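Local coordinates for protein carbamate kinase (Aeropyrum pernix, PDB 2E9Y) that probably catalyses phosphoryl transfer between ATP and carbamate, as a carbamate kinase, at residues 138-141 / 142-145. Sequence-based numbering, arbitrary orientation.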
loop_
_atom_site.group_PDB
_atom_site.type_symbol
_atom_site.label_atom_id
_atom_site.label_comp_id
_atom_site.label_asym_id
_atom_site.label_seq_id
_atom_site.Cartn_x
_atom_site.Cartn_y
_atom_site.Cartn_z
ATOM N N GLY A 138 1.667 -7.027 -29.175
ATOM C CA GLY A 138 1.764 -7.451 -30.559
ATOM C C GLY A 138 0.786 -8.585 -30.788
ATOM O O GLY A 138 0.349 -9.234 -29.838
ATOM N N ARG A 139 0.441 -8.832 -32.046
ATOM C CA ARG A 139 -0.506 -9.886 -32.378
ATOM C C ARG A 139 -0.137 -11.257 -31.815
ATOM O O ARG A 139 -0.954 -11.911 -31.165
ATOM C CB ARG A 139 -0.659 -9.983 -33.895
ATOM C CG ARG A 139 -1.607 -11.074 -34.347
ATOM C CD ARG A 139 -1.666 -11.144 -35.862
ATOM N NE ARG A 139 -2.450 -12.283 -36.321
ATOM C CZ ARG A 139 -2.718 -12.539 -37.596
ATOM N NH1 ARG A 139 -2.265 -11.732 -38.548
ATOM N NH2 ARG A 139 -3.443 -13.603 -37.920
ATOM N N GLU A 140 1.092 -11.695 -32.070
ATOM C CA GLU A 140 1.539 -12.999 -31.597
ATOM C C GLU A 140 1.486 -13.132 -30.080
ATOM O O GLU A 140 0.998 -14.133 -29.555
ATOM C CB GLU A 140 2.958 -13.282 -32.096
ATOM C CG GLU A 140 3.066 -13.336 -33.613
ATOM C CD GLU A 140 2.019 -14.244 -34.239
ATOM O OE1 GLU A 140 1.956 -15.435 -33.862
ATOM O OE2 GLU A 140 1.257 -13.766 -35.109
ATOM N N GLU A 141 1.986 -12.122 -29.375
ATOM C CA GLU A 141 1.985 -12.156 -27.919
ATOM C C GLU A 141 0.561 -12.122 -27.363
ATOM O O GLU A 141 0.242 -12.834 -26.411
ATOM C CB GLU A 141 2.799 -10.983 -27.366
ATOM C CG GLU A 141 2.750 -10.850 -25.854
ATOM C CD GLU A 141 3.790 -9.882 -25.314
ATOM O OE1 GLU A 141 4.045 -8.848 -25.969
ATOM O OE2 GLU A 141 4.345 -10.151 -24.226
ATOM N N ALA A 142 -0.293 -11.295 -27.960
ATOM C CA ALA A 142 -1.673 -11.183 -27.507
ATOM C C ALA A 142 -2.439 -12.489 -27.714
ATOM O O ALA A 142 -3.171 -12.935 -26.830
ATOM C CB ALA A 142 -2.376 -10.039 -28.239
ATOM N N GLU A 143 -2.271 -13.112 -28.875
ATOM C CA GLU A 143 -2.976 -14.363 -29.143
ATOM C C GLU A 143 -2.519 -15.446 -28.171
ATOM O O GLU A 143 -3.303 -16.310 -27.779
ATOM C CB GLU A 143 -2.743 -14.807 -30.590
ATOM C CG GLU A 143 -3.179 -13.768 -31.609
ATOM C CD GLU A 143 -3.159 -14.287 -33.030
ATOM O OE1 GLU A 143 -2.219 -15.033 -33.383
ATOM O OE2 GLU A 143 -4.078 -13.935 -33.799
ATOM N N GLU A 144 -1.254 -15.383 -27.773
ATOM C CA GLU A 144 -0.693 -16.352 -26.839
ATOM C C GLU A 144 -1.279 -16.145 -25.442
ATOM O O GLU A 144 -1.648 -17.106 -24.762
ATOM C CB GLU A 144 0.831 -16.210 -26.804
ATOM C CG GLU A 144 1.542 -17.162 -25.857
ATOM C CD GLU A 144 1.195 -18.616 -26.113
ATOM O OE1 GLU A 144 1.221 -19.041 -27.286
ATOM O OE2 GLU A 144 0.904 -19.335 -25.135
ATOM N N LEU A 145 -1.363 -14.889 -25.018
ATOM C CA LEU A 145 -1.913 -14.563 -23.707
ATOM C C LEU A 145 -3.381 -14.977 -23.622
ATOM O O LEU A 145 -3.855 -15.387 -22.561
ATOM C CB LEU A 145 -1.775 -13.061 -23.432
ATOM C CG LEU A 145 -0.347 -12.567 -23.169
ATOM C CD1 LEU A 145 -0.289 -11.053 -23.246
ATOM C CD2 LEU A 145 0.106 -13.054 -21.799
#
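Gly138 O accepts a hydrogen bond from Ala142 N (2.9 Å), and the next three i to i+4 bonds, Glu143 N to Arg139 O, Glu144 N to Glu140 O and Leu145 N to Glu141 O, carry the chain from the N-cap glycine into the first turns of an alpha-helix. One turn apart on the outer side, Arg139 and Glu143 form an i to i+4 salt bridge. The arginine is fully stretched, its CG anti to the backbone N (chi1 179°), and it offers NE rather than its terminal nitrogens: Arg139 NE lies 3.4 Å from Glu143 OE2, a nearly straight but weak hydrogen bond. The carboxylate sits at the edge of the guanidinium, the planes 88° apart, and the bond runs from one nitrogen to one oxygen rather than as a two-pronged pairing. Glu140 runs alongside Glu143 with its chain bent at chi2, and Glu140 OE2 comes within 4.1 Å of Glu143 OE1; two like charges this close probably repel, and Arg139 may ease that. Further round, Glu141 CG lies beside Leu145 CD1 at 4.0 Å. Glu144 turns its carboxylate onward to a salt bridge with Arg147. Ala142 and Leu145, both buried, rest on Phe153 of strand 152-155, seating helix 139-149 against the small antiparallel sheet whose strand 136-137 leads into it; the contact's centre lies about 30 Å from that of the chain, consistent with the protruding subdomain of carbamate kinases.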